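Local structure of glycerol-3-phosphate dehydrogenase [NAD(+)] 1 (Saccharomyces cerevisiae, 4FGW) at residues V37-S42 and T47-V52; P61-P66 and H215-A220; Q69-E74 and P131-Q136; K94-I99 and E187-H192. The protein catalyses the NAD-dependent interconversion of dihydroxyacetone phosphate and sn-glycerol 3-phosphate, supporting the glycerol production that protects yeast cells during hyperosmotic stress. All blocks are in the same frame, centred on the assembly; numbering follows the deposited sequence.

Contact 1 (V37-S42 and T47-V52)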
loop_
_atom_site.group_PDB
_atom_site.type_symbol
_atom_site.label_atom_id
_atom_site.label_comp_id
_atom_site.label_asym_id
_atom_site.label_seq_id
_atom_site.Cartn_x
_atom_site.Cartn_y
_atom_site.Cartn_z
ATOM N N VAL A 37 32.474 -10.898 -9.504
ATOM C CA VAL A 37 31.024 -11.118 -9.618
ATOM C C VAL A 37 30.627 -11.740 -10.963
ATOM O O VAL A 37 31.072 -11.283 -12.018
ATOM C CB VAL A 37 30.184 -9.841 -9.301
ATOM C CG1 VAL A 37 28.739 -10.200 -8.948
ATOM C CG2 VAL A 37 30.808 -9.010 -8.180
ATOM N N THR A 38 29.777 -12.780 -10.912
ATOM C CA THR A 38 29.226 -13.464 -12.082
ATOM C C THR A 38 27.699 -13.511 -11.991
ATOM O O THR A 38 27.141 -13.831 -10.939
ATOM C CB THR A 38 29.866 -14.853 -12.286
ATOM O OG1 THR A 38 31.266 -14.695 -12.532
ATOM C CG2 THR A 38 29.233 -15.644 -13.437
ATOM N N VAL A 39 27.037 -13.194 -13.108
ATOM C CA VAL A 39 25.583 -13.231 -13.244
ATOM C C VAL A 39 25.210 -14.427 -14.133
ATOM O O VAL A 39 25.679 -14.521 -15.272
ATOM C CB VAL A 39 25.010 -11.890 -13.782
ATOM C CG1 VAL A 39 23.488 -11.950 -13.942
ATOM C CG2 VAL A 39 25.403 -10.728 -12.880
ATOM N N ILE A 40 24.397 -15.351 -13.601
ATOM C CA ILE A 40 23.903 -16.514 -14.353
ATOM C C ILE A 40 22.499 -16.108 -14.832
ATOM O O ILE A 40 21.561 -16.134 -14.027
ATOM C CB ILE A 40 23.888 -17.807 -13.471
ATOM C CG1 ILE A 40 25.261 -18.117 -12.797
ATOM C CG2 ILE A 40 23.325 -19.019 -14.233
ATOM C CD1 ILE A 40 26.502 -18.301 -13.695
ATOM N N GLY A 41 22.376 -15.655 -16.086
ATOM C CA GLY A 41 21.081 -15.197 -16.578
ATOM C C GLY A 41 20.915 -14.853 -18.038
ATOM O O GLY A 41 20.239 -15.586 -18.776
ATOM N N SER A 42 21.437 -13.675 -18.433
ATOM C CA SER A 42 21.425 -13.131 -19.809
ATOM C C SER A 42 20.101 -12.674 -20.448
ATOM O O SER A 42 20.131 -12.040 -21.504
ATOM C CB SER A 42 22.252 -13.981 -20.773
ATOM O OG SER A 42 21.615 -15.198 -21.124
ATOM N N THR A 47 20.406 -9.445 -17.835
ATOM C CA THR A 47 21.262 -8.440 -18.486
ATOM C C THR A 47 21.214 -7.120 -17.716
ATOM O O THR A 47 22.248 -6.472 -17.539
ATOM C CB THR A 47 20.879 -8.260 -19.965
ATOM O OG1 THR A 47 20.736 -9.537 -20.570
ATOM C CG2 THR A 47 21.891 -7.439 -20.744
ATOM N N THR A 48 20.008 -6.736 -17.262
ATOM C CA THR A 48 19.757 -5.521 -16.497
ATOM C C THR A 48 20.522 -5.551 -15.168
ATOM O O THR A 48 21.258 -4.610 -14.880
ATOM C CB THR A 48 18.243 -5.296 -16.337
ATOM O OG1 THR A 48 17.622 -5.320 -17.624
ATOM C CG2 THR A 48 17.926 -3.991 -15.647
ATOM N N ILE A 49 20.383 -6.641 -14.390
ATOM C CA ILE A 49 21.086 -6.769 -13.118
ATOM C C ILE A 49 22.609 -6.809 -13.280
ATOM O O ILE A 49 23.325 -6.264 -12.441
ATOM C CB ILE A 49 20.474 -7.847 -12.173
ATOM C CG1 ILE A 49 20.331 -7.315 -10.734
ATOM C CG2 ILE A 49 21.224 -9.176 -12.205
ATOM C CD1 ILE A 49 19.125 -6.412 -10.492
ATOM N N ALA A 50 23.085 -7.384 -14.404
ATOM C CA ALA A 50 24.497 -7.476 -14.770
ATOM C C ALA A 50 25.069 -6.098 -15.129
ATOM O O ALA A 50 26.247 -5.848 -14.881
ATOM C CB ALA A 50 24.663 -8.435 -15.928
ATOM N N LYS A 51 24.223 -5.204 -15.696
ATOM C CA LYS A 51 24.569 -3.823 -16.054
ATOM C C LYS A 51 24.741 -3.007 -14.760
ATOM O O LYS A 51 25.705 -2.246 -14.641
ATOM C CB LYS A 51 23.475 -3.214 -16.955
ATOM C CG LYS A 51 23.698 -1.756 -17.355
ATOM C CD LYS A 51 22.492 -1.193 -18.090
ATOM C CE LYS A 51 22.637 0.265 -18.445
ATOM N NZ LYS A 51 22.325 1.159 -17.301
ATOM N N VAL A 52 23.807 -3.194 -13.795
ATOM C CA VAL A 52 23.778 -2.570 -12.466
ATOM C C VAL A 52 25.067 -2.946 -11.691
ATOM O O VAL A 52 25.747 -2.067 -11.147
ATOM C CB VAL A 52 22.478 -2.992 -11.718
ATOM C CG1 VAL A 52 22.560 -2.737 -10.213
ATOM C CG2 VAL A 52 21.250 -2.311 -12.318
#

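Contact 2 (P61-P66 and H215-A220)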
loop_
_atom_site.group_PDB
_atom_site.type_symbol
_atom_site.label_atom_id
_atom_site.label_comp_id
_atom_site.label_asym_id
_atom_site.label_seq_id
_atom_site.Cartn_x
_atom_site.Cartn_y
_atom_site.Cartn_z
ATOM N N PRO A 61 36.512 -0.024 -7.099
ATOM C CA PRO A 61 37.650 -0.894 -7.459
ATOM C C PRO A 61 38.414 -1.533 -6.294
ATOM O O PRO A 61 39.147 -2.505 -6.508
ATOM C CB PRO A 61 38.539 0.018 -8.304
ATOM C CG PRO A 61 38.238 1.383 -7.824
ATOM C CD PRO A 61 36.794 1.391 -7.426
ATOM N N GLU A 62 38.249 -0.992 -5.072
ATOM C CA GLU A 62 38.884 -1.490 -3.847
ATOM C C GLU A 62 38.058 -2.623 -3.201
ATOM O O GLU A 62 38.554 -3.318 -2.310
ATOM C CB GLU A 62 39.142 -0.323 -2.858
ATOM C CG GLU A 62 37.927 0.198 -2.087
ATOM C CD GLU A 62 36.818 0.957 -2.807
ATOM O OE1 GLU A 62 35.800 1.258 -2.143
ATOM O OE2 GLU A 62 36.964 1.272 -4.010
ATOM N N VAL A 63 36.793 -2.787 -3.653
ATOM C CA VAL A 63 35.838 -3.780 -3.145
ATOM C C VAL A 63 35.596 -4.912 -4.154
ATOM O O VAL A 63 35.668 -6.084 -3.781
ATOM C CB VAL A 63 34.512 -3.124 -2.670
ATOM C CG1 VAL A 63 33.554 -4.158 -2.083
ATOM C CG2 VAL A 63 34.779 -2.013 -1.656
ATOM N N PHE A 64 35.305 -4.564 -5.417
ATOM C CA PHE A 64 35.017 -5.555 -6.452
ATOM C C PHE A 64 36.022 -5.562 -7.587
ATOM O O PHE A 64 36.574 -4.514 -7.931
ATOM C CB PHE A 64 33.596 -5.352 -7.018
ATOM C CG PHE A 64 32.502 -5.203 -5.989
ATOM C CD1 PHE A 64 32.014 -6.310 -5.303
ATOM C CD2 PHE A 64 31.953 -3.958 -5.712
ATOM C CE1 PHE A 64 31.008 -6.170 -4.347
ATOM C CE2 PHE A 64 30.945 -3.817 -4.754
ATOM C CZ PHE A 64 30.479 -4.925 -4.078
ATOM N N ALA A 65 36.209 -6.744 -8.205
ATOM C CA ALA A 65 37.084 -6.953 -9.366
ATOM C C ALA A 65 36.530 -6.124 -10.548
ATOM O O ALA A 65 35.321 -5.883 -10.585
ATOM C CB ALA A 65 37.139 -8.432 -9.728
ATOM N N PRO A 66 37.377 -5.620 -11.477
ATOM C CA PRO A 66 36.854 -4.744 -12.545
ATOM C C PRO A 66 35.819 -5.353 -13.484
ATOM O O PRO A 66 34.841 -4.688 -13.804
ATOM C CB PRO A 66 38.120 -4.304 -13.300
ATOM C CG PRO A 66 39.240 -4.556 -12.362
ATOM C CD PRO A 66 38.844 -5.762 -11.581
ATOM N N HIS A 215 26.223 -6.900 4.521
ATOM C CA HIS A 215 25.203 -5.996 3.990
ATOM C C HIS A 215 25.771 -4.751 3.324
ATOM O O HIS A 215 25.136 -4.216 2.419
ATOM C CB HIS A 215 24.163 -5.658 5.060
ATOM C CG HIS A 215 23.310 -6.828 5.447
ATOM N ND1 HIS A 215 22.396 -6.738 6.475
ATOM C CD2 HIS A 215 23.255 -8.076 4.921
ATOM C CE1 HIS A 215 21.826 -7.929 6.551
ATOM N NE2 HIS A 215 22.312 -8.765 5.635
ATOM N N LYS A 216 26.975 -4.317 3.737
ATOM C CA LYS A 216 27.677 -3.165 3.166
ATOM C C LYS A 216 28.117 -3.469 1.728
ATOM O O LYS A 216 27.945 -2.626 0.846
ATOM C CB LYS A 216 28.887 -2.767 4.036
ATOM C CG LYS A 216 28.511 -2.067 5.344
ATOM C CD LYS A 216 29.348 -0.811 5.604
ATOM C CE LYS A 216 30.633 -1.066 6.360
ATOM N NZ LYS A 216 31.358 0.201 6.655
ATOM N N VAL A 217 28.668 -4.687 1.501
ATOM C CA VAL A 217 29.125 -5.177 0.196
ATOM C C VAL A 217 27.917 -5.284 -0.761
ATOM O O VAL A 217 27.997 -4.813 -1.898
ATOM C CB VAL A 217 29.936 -6.498 0.337
ATOM C CG1 VAL A 217 30.097 -7.216 -0.998
ATOM C CG2 VAL A 217 31.304 -6.238 0.970
ATOM N N LEU A 218 26.791 -5.846 -0.266
ATOM C CA LEU A 218 25.541 -6.005 -1.021
ATOM C C LEU A 218 24.883 -4.674 -1.363
ATOM O O LEU A 218 24.303 -4.554 -2.441
ATOM C CB LEU A 218 24.550 -6.936 -0.303
ATOM C CG LEU A 218 24.980 -8.405 -0.185
ATOM C CD1 LEU A 218 24.077 -9.144 0.744
ATOM C CD2 LEU A 218 25.035 -9.099 -1.545
ATOM N N LYS A 219 24.990 -3.676 -0.463
ATOM C CA LYS A 219 24.479 -2.323 -0.688
ATOM C C LYS A 219 25.290 -1.668 -1.796
ATOM O O LYS A 219 24.706 -1.105 -2.711
ATOM C CB LYS A 219 24.533 -1.476 0.606
ATOM C CG LYS A 219 24.024 -0.032 0.456
ATOM C CD LYS A 219 22.516 0.117 0.631
ATOM C CE LYS A 219 22.105 1.573 0.641
ATOM N NZ LYS A 219 20.807 1.775 1.347
ATOM N N ALA A 220 26.624 -1.781 -1.731
ATOM C CA ALA A 220 27.545 -1.234 -2.723
ATOM C C ALA A 220 27.412 -1.933 -4.082
ATOM O O ALA A 220 27.571 -1.279 -5.110
ATOM C CB ALA A 220 28.978 -1.334 -2.216
#

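Contact 3 (Q69-E74 and P131-Q136)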
loop_
_atom_site.group_PDB
_atom_site.type_symbol
_atom_site.label_atom_id
_atom_site.label_comp_id
_atom_site.label_asym_id
_atom_site.label_seq_id
_atom_site.Cartn_x
_atom_site.Cartn_y
_atom_site.Cartn_z
ATOM N N GLN A 69 31.330 -11.113 -15.226
ATOM C CA GLN A 69 31.019 -12.171 -16.180
ATOM C C GLN A 69 29.510 -12.450 -16.187
ATOM O O GLN A 69 28.871 -12.434 -15.134
ATOM C CB GLN A 69 31.796 -13.441 -15.833
ATOM C CG GLN A 69 32.209 -14.255 -17.059
ATOM C CD GLN A 69 33.431 -13.758 -17.812
ATOM O OE1 GLN A 69 33.668 -14.146 -18.959
ATOM N NE2 GLN A 69 34.249 -12.911 -17.194
ATOM N N MET A 70 28.939 -12.673 -17.374
ATOM C CA MET A 70 27.524 -12.989 -17.511
ATOM C C MET A 70 27.365 -14.246 -18.346
ATOM O O MET A 70 27.759 -14.254 -19.515
ATOM C CB MET A 70 26.727 -11.818 -18.110
ATOM C CG MET A 70 25.237 -12.120 -18.256
ATOM S SD MET A 70 24.233 -10.771 -18.906
ATOM C CE MET A 70 24.826 -10.672 -20.577
ATOM N N TRP A 71 26.796 -15.312 -17.746
ATOM C CA TRP A 71 26.571 -16.548 -18.480
ATOM C C TRP A 71 25.418 -16.388 -19.463
ATOM O O TRP A 71 24.279 -16.139 -19.064
ATOM C CB TRP A 71 26.382 -17.779 -17.576
ATOM C CG TRP A 71 26.088 -19.019 -18.377
ATOM C CD1 TRP A 71 26.945 -19.675 -19.213
ATOM C CD2 TRP A 71 24.810 -19.651 -18.539
ATOM N NE1 TRP A 71 26.297 -20.716 -19.835
ATOM C CE2 TRP A 71 24.983 -20.724 -19.444
ATOM C CE3 TRP A 71 23.533 -19.426 -17.991
ATOM C CZ2 TRP A 71 23.933 -21.574 -19.808
ATOM C CZ3 TRP A 71 22.494 -20.270 -18.350
ATOM C CH2 TRP A 71 22.698 -21.333 -19.245
ATOM N N VAL A 72 25.738 -16.534 -20.754
ATOM C CA VAL A 72 24.781 -16.440 -21.853
ATOM C C VAL A 72 24.674 -17.812 -22.519
ATOM O O VAL A 72 25.686 -18.342 -22.973
ATOM C CB VAL A 72 25.177 -15.339 -22.884
ATOM C CG1 VAL A 72 24.103 -15.169 -23.958
ATOM C CG2 VAL A 72 25.476 -14.004 -22.203
ATOM N N PHE A 73 23.452 -18.388 -22.566
ATOM C CA PHE A 73 23.211 -19.658 -23.245
ATOM C C PHE A 73 23.360 -19.330 -24.733
ATOM O O PHE A 73 22.582 -18.529 -25.260
ATOM C CB PHE A 73 21.812 -20.227 -22.920
ATOM C CG PHE A 73 21.523 -21.558 -23.583
ATOM C CD1 PHE A 73 21.897 -22.752 -22.977
ATOM C CD2 PHE A 73 20.897 -21.617 -24.825
ATOM C CE1 PHE A 73 21.648 -23.979 -23.600
ATOM C CE2 PHE A 73 20.651 -22.844 -25.448
ATOM C CZ PHE A 73 21.026 -24.017 -24.831
ATOM N N GLU A 74 24.418 -19.861 -25.368
ATOM C CA GLU A 74 24.758 -19.583 -26.761
ATOM C C GLU A 74 23.633 -19.788 -27.773
ATOM O O GLU A 74 23.011 -20.850 -27.831
ATOM C CB GLU A 74 26.059 -20.287 -27.188
ATOM C CG GLU A 74 26.742 -19.667 -28.400
ATOM C CD GLU A 74 27.306 -18.274 -28.197
ATOM O OE1 GLU A 74 28.498 -18.163 -27.830
ATOM O OE2 GLU A 74 26.562 -17.292 -28.420
ATOM N N PRO A 131 16.704 -25.997 -11.879
ATOM C CA PRO A 131 17.230 -27.366 -11.707
ATOM C C PRO A 131 18.365 -27.727 -12.674
ATOM O O PRO A 131 19.249 -28.488 -12.285
ATOM C CB PRO A 131 15.999 -28.253 -11.944
ATOM C CG PRO A 131 14.832 -27.361 -11.657
ATOM C CD PRO A 131 15.261 -26.033 -12.199
ATOM N N ARG A 132 18.354 -27.178 -13.919
ATOM C CA ARG A 132 19.396 -27.414 -14.929
ATOM C C ARG A 132 20.725 -26.787 -14.504
ATOM O O ARG A 132 21.754 -27.473 -14.493
ATOM C CB ARG A 132 18.981 -26.884 -16.321
ATOM C CG ARG A 132 20.100 -27.023 -17.345
ATOM C CD ARG A 132 19.835 -26.411 -18.692
ATOM N NE ARG A 132 21.042 -26.513 -19.512
ATOM C CZ ARG A 132 21.054 -26.675 -20.832
ATOM N NH1 ARG A 132 19.915 -26.747 -21.510
ATOM N NH2 ARG A 132 22.207 -26.762 -21.485
ATOM N N ILE A 133 20.689 -25.476 -14.192
ATOM C CA ILE A 133 21.822 -24.649 -13.771
ATOM C C ILE A 133 22.509 -25.224 -12.526
ATOM O O ILE A 133 23.735 -25.339 -12.512
ATOM C CB ILE A 133 21.395 -23.137 -13.662
ATOM C CG1 ILE A 133 21.609 -22.393 -15.000
ATOM C CG2 ILE A 133 22.124 -22.387 -12.553
ATOM C CD1 ILE A 133 20.682 -22.776 -16.207
ATOM N N CYS A 134 21.712 -25.651 -11.526
ATOM C CA CYS A 134 22.198 -26.246 -10.282
ATOM C C CYS A 134 22.879 -27.583 -10.489
ATOM O O CYS A 134 23.954 -27.798 -9.932
ATOM C CB CYS A 134 21.079 -26.339 -9.255
ATOM S SG CYS A 134 20.605 -24.748 -8.552
ATOM N N SER A 135 22.266 -28.473 -11.297
ATOM C CA SER A 135 22.792 -29.801 -11.629
ATOM C C SER A 135 24.107 -29.697 -12.405
ATOM O O SER A 135 24.993 -30.539 -12.229
ATOM C CB SER A 135 21.772 -30.591 -12.436
ATOM O OG SER A 135 22.128 -31.961 -12.526
ATOM N N GLN A 136 24.255 -28.637 -13.182
ATOM C CA GLN A 136 25.459 -28.385 -13.948
ATOM C C GLN A 136 26.536 -27.678 -13.201
ATOM O O GLN A 136 27.677 -27.709 -13.590
ATOM C CB GLN A 136 25.137 -27.514 -15.121
ATOM C CG GLN A 136 23.990 -27.992 -15.863
ATOM C CD GLN A 136 24.367 -28.317 -17.252
ATOM O OE1 GLN A 136 23.785 -27.800 -18.191
ATOM N NE2 GLN A 136 25.376 -29.164 -17.405
#

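Contact 4 (K94-I99 and E187-H192)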
loop_
_atom_site.group_PDB
_atom_site.type_symbol
_atom_site.label_atom_id
_atom_site.label_comp_id
_atom_site.label_asym_id
_atom_site.label_seq_id
_atom_site.Cartn_x
_atom_site.Cartn_y
_atom_site.Cartn_z
ATOM N N LYS A 94 18.774 -9.207 -28.631
ATOM C CA LYS A 94 17.568 -10.029 -28.554
ATOM C C LYS A 94 16.748 -9.810 -27.279
ATOM O O LYS A 94 15.534 -9.627 -27.371
ATOM C CB LYS A 94 17.913 -11.523 -28.735
ATOM C CG LYS A 94 16.694 -12.409 -28.978
ATOM C CD LYS A 94 17.058 -13.868 -29.164
ATOM C CE LYS A 94 15.824 -14.730 -29.213
ATOM N NZ LYS A 94 16.158 -16.168 -29.380
ATOM N N TYR A 95 17.398 -9.856 -26.097
ATOM C CA TYR A 95 16.718 -9.772 -24.804
ATOM C C TYR A 95 16.598 -8.398 -24.146
ATOM O O TYR A 95 15.711 -8.213 -23.313
ATOM C CB TYR A 95 17.230 -10.857 -23.838
ATOM C CG TYR A 95 17.112 -12.255 -24.413
ATOM C CD1 TYR A 95 18.195 -12.866 -25.040
ATOM C CD2 TYR A 95 15.906 -12.948 -24.370
ATOM C CE1 TYR A 95 18.083 -14.138 -25.603
ATOM C CE2 TYR A 95 15.782 -14.220 -24.929
ATOM C CZ TYR A 95 16.874 -14.814 -25.542
ATOM O OH TYR A 95 16.752 -16.071 -26.083
ATOM N N LEU A 96 17.463 -7.438 -24.518
ATOM C CA LEU A 96 17.432 -6.072 -23.980
ATOM C C LEU A 96 17.874 -5.064 -25.078
ATOM O O LEU A 96 18.963 -4.488 -24.986
ATOM C CB LEU A 96 18.300 -5.985 -22.704
ATOM C CG LEU A 96 18.050 -4.816 -21.748
ATOM C CD1 LEU A 96 16.768 -5.016 -20.938
ATOM C CD2 LEU A 96 19.218 -4.647 -20.804
ATOM N N PRO A 97 17.060 -4.871 -26.153
ATOM C CA PRO A 97 17.484 -3.963 -27.241
ATOM C C PRO A 97 17.513 -2.472 -26.893
ATOM O O PRO A 97 16.679 -1.991 -26.120
ATOM C CB PRO A 97 16.492 -4.273 -28.362
ATOM C CG PRO A 97 15.252 -4.713 -27.637
ATOM C CD PRO A 97 15.743 -5.483 -26.448
ATOM N N GLY A 98 18.487 -1.770 -27.473
ATOM C CA GLY A 98 18.691 -0.335 -27.299
ATOM C C GLY A 98 19.415 0.083 -26.034
ATOM O O GLY A 98 19.624 1.279 -25.818
ATOM N N ILE A 99 19.802 -0.889 -25.186
ATOM C CA ILE A 99 20.483 -0.608 -23.920
ATOM C C ILE A 99 21.977 -0.840 -24.022
ATOM O O ILE A 99 22.420 -1.978 -24.178
ATOM C CB ILE A 99 19.819 -1.326 -22.702
ATOM C CG1 ILE A 99 18.342 -0.875 -22.485
ATOM C CG2 ILE A 99 20.660 -1.205 -21.410
ATOM C CD1 ILE A 99 18.085 0.641 -22.097
ATOM N N GLU A 187 12.490 -0.902 -17.208
ATOM C CA GLU A 187 12.589 0.404 -16.558
ATOM C C GLU A 187 13.933 0.611 -15.868
ATOM O O GLU A 187 14.505 1.695 -15.994
ATOM C CB GLU A 187 11.414 0.644 -15.596
ATOM C CG GLU A 187 10.089 0.837 -16.313
ATOM C CD GLU A 187 9.081 1.631 -15.512
ATOM O OE1 GLU A 187 8.826 2.805 -15.876
ATOM O OE2 GLU A 187 8.570 1.095 -14.500
ATOM N N VAL A 188 14.440 -0.423 -15.148
ATOM C CA VAL A 188 15.745 -0.374 -14.464
ATOM C C VAL A 188 16.857 -0.147 -15.509
ATOM O O VAL A 188 17.749 0.668 -15.269
ATOM C CB VAL A 188 16.039 -1.618 -13.561
ATOM C CG1 VAL A 188 17.375 -1.476 -12.828
ATOM C CG2 VAL A 188 14.916 -1.880 -12.570
ATOM N N ALA A 189 16.772 -0.845 -16.672
ATOM C CA ALA A 189 17.725 -0.736 -17.790
ATOM C C ALA A 189 17.726 0.673 -18.375
ATOM O O ALA A 189 18.791 1.231 -18.601
ATOM C CB ALA A 189 17.395 -1.758 -18.872
ATOM N N GLN A 190 16.526 1.268 -18.547
ATOM C CA GLN A 190 16.326 2.627 -19.051
ATOM C C GLN A 190 16.722 3.680 -18.007
ATOM O O GLN A 190 16.647 4.882 -18.280
ATOM C CB GLN A 190 14.860 2.828 -19.448
ATOM C CG GLN A 190 14.531 2.361 -20.848
ATOM C CD GLN A 190 13.094 2.671 -21.171
ATOM O OE1 GLN A 190 12.772 3.731 -21.718
ATOM N NE2 GLN A 190 12.198 1.758 -20.831
ATOM N N GLU A 191 17.117 3.225 -16.804
ATOM C CA GLU A 191 17.512 4.043 -15.655
ATOM C C GLU A 191 16.359 4.881 -15.098
ATOM O O GLU A 191 16.576 5.969 -14.558
ATOM C CB GLU A 191 18.804 4.845 -15.913
ATOM C CG GLU A 191 20.000 3.956 -16.208
ATOM C CD GLU A 191 21.343 4.632 -16.402
ATOM O OE1 GLU A 191 21.406 5.883 -16.360
ATOM O OE2 GLU A 191 22.340 3.900 -16.597
ATOM N N HIS A 192 15.122 4.354 -15.230
ATOM C CA HIS A 192 13.911 4.962 -14.676
ATOM C C HIS A 192 13.910 4.587 -13.197
ATOM O O HIS A 192 14.045 3.405 -12.863
ATOM C CB HIS A 192 12.647 4.424 -15.370
ATOM C CG HIS A 192 12.445 4.885 -16.784
ATOM N ND1 HIS A 192 13.414 5.604 -17.466
ATOM C CD2 HIS A 192 11.390 4.686 -17.607
ATOM C CE1 HIS A 192 12.913 5.824 -18.672
ATOM N NE2 HIS A 192 11.696 5.295 -18.800
#

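Contact 1 (V37-S42 and T47-V52)
The flat group in this contact is the main-chain carbonyl of Ser42, met at its side by Thr47 OG1, since Val39, Ile49 and Ala50 bring only aliphatic branches. Thr47 OG1 lies 2.7 Å from Ser42 O, but the angle is too poor for a hydrogen bond. The hydroxyl is instead bonded to Gly43 O, one residue further along the turn, while Asn92 ND2 makes weak hydrogen bonds to both Thr47 OG1 and Ser42 O. Its chi1 of -47° sets OG1 beside the backbone N of Thr47, facing the turn that leads into the helix.

Deeper in, Val39 points at the helix and uses both of its methyls. CG2 rests on the backbone and side chain of Ala50, 3.9 Å from Ala50 CB. CG1, held anti to the Val39 backbone N (chi1 179°), reaches Ile49 CG2 at 4.0 Å, where the two side chains cross at about a right angle. The small Ala50 is consistent with the close approach, the CA atoms of Val39 and Ala50 being 6.1 Å apart.

Strand, glycine-containing turn and helix form the first beta-alpha unit of the Rossmann fold, and Gly41 and Ser42 probably bind NAD(+), as in related enzymes. The chemistry is thus divided: apolar packing joins helix to strand, while polar main-chain and hydroxyl groups gather at the presumed cofactor turn.

Contact 2 (P61-P66 and H215-A220)
The chain at Val63 and Phe64 runs past the first turns of the helix at 215-220, the nearest CA atoms being those of Val63 and Val217, 7.6 Å apart. Phe64 spans that gap. With CG beside its own backbone N (chi1 -49°), the ring is directed rim first at the helix. Its CZ lies 3.3 Å from Val217 O, which sits in the ring plane, so the weakly positive C-H edge probably meets the carbonyl favourably.

On one flank of that rim, Phe64 CE1 packs 3.6 Å from Val217 CG1; on the other, Phe64 CE2 meets Ala220 CB at 4.1 Å. Residues one turn apart on the helix therefore straddle the end of the ring. Val63 contributes twice: its CG1 stands 3.6 Å above the centre of one Phe64 face, a CH-pi-like cover from the preceding residue, and also reaches Val217 CG2 at 4.3 Å.

Around this partly buried junction, Val63 and Ala65 form backbone hydrogen bonds with Phe35, and Phe64 also packs on Phe35 and Val37 of strand 35-40. Val217 touches Phe35 as well, while Leu218 and Lys219 of helix 215-222 lie against strand 227-232, an edge strand, within this chain, of the mixed sheet that includes 35-40.

Contact 3 (Q69-E74 and P131-Q136)
Trp71 and Ile133 form the tight, buried half of this contact, approaching from opposite directions. The delta methyl of Ile133 settles obliquely against the six-membered part of the indole, with CD1 3.8 Å from Trp71 CZ3 and 3.9 Å from Trp71 CH2. Holding Trp71 CG anti to the backbone N (chi1 177°) carries the indole out from the strand to the helix, and its NE1 is satisfied by a hydrogen bond to Pro109 O.

The outer half, between Phe73 and Arg132, is looser and exposed, and a crystal neighbour also touches both residues. Arg132 stretches out fully from CG to NE and brings NH2 to within 3.5 Å of Phe73 CE1, at the ring edge and in its plane. Ring and guanidinium planes stand 84° apart, so the edge of the phenyl meets a face of the guanidinium. It is therefore not a cation-pi contact, since the charged group lies at the ring edge and not over its face.

Helix 130-137 packs on the sheet through Ile133, which also touches Ile40 and lies near Phe129, a probable NAD(+) contact. The strand end at 71 and the loop after it belong to the same Rossmann-type dinucleotide-binding fold, where Phe73, by analogy with related enzymes, probably contacts NAD(+).

Contact 4 (K94-I99 and E187-H192)
Ile99 lays its gamma and delta carbons over Ala189 at the end of a short helix. Ile99 CG1 comes 3.8 Å from Ala189 CB, and its tip, CD1, continues past the methyl to lie 3.6 Å from Ala189 O. The same delta carbon then grazes CG of the exposed Gln190 at 4.1 Å. CG1 stands beside the backbone N of Ile99 (chi1 -61°), which carries the branch out to the helix end.

Leu96 approaches Ala189 too, and both its delta methyls, CD1 and CD2, lie 3.9 Å from Ala189 CB. The leucine fork and the isoleucine branch thus converge side by side on one alanine methyl. They are the first and last residues of a type II beta turn, whose third position is Gly98 with positive phi. Leu96 also lies near Asn44 and Ala185, which probably bind NAD(+), so the loop borders the presumed cofactor site.

The helix ends at the contact itself, at Ala189. Glu191 takes up positive phi in a Schellman motif, with His192 N bonded to Glu187 O at 2.8 Å. Gln190 CB lies over one face of the His192 ring, offset toward its edge, and Glu187 OE1 lies in that ring's plane at the edge.

Helix 44-59 packs against both segments: Leu96 and Val188 touch Thr48, and Ile99 touches Lys51. Glu187 also packs on Trp260 of the second subunit, bringing helix 185-189 to the dimer contact.

Contact 1 lies among the other three and touches each of them, centre to centre about 12 Å from contact 3, 13 Å from contact 4 and 15 Å from contact 2. With contact 3 it shares the sheet, strands 35-40 and 67-71 being parallel neighbours joined by backbone bonds between Val39 and both Gln69 and Trp71. Contact 4 is tied to it by the Lys51-Glu191 salt bridge, and contact 2 by packing of Val37 on Phe64. Contact 1 closes first along the chain; contacts 3 and 4 then interleave within the long span bridged by contact 2. Contacts 1 and 3 hold residues that probably bind NAD(+), contact 4 lies beside others, and contact 2 lies away from the site.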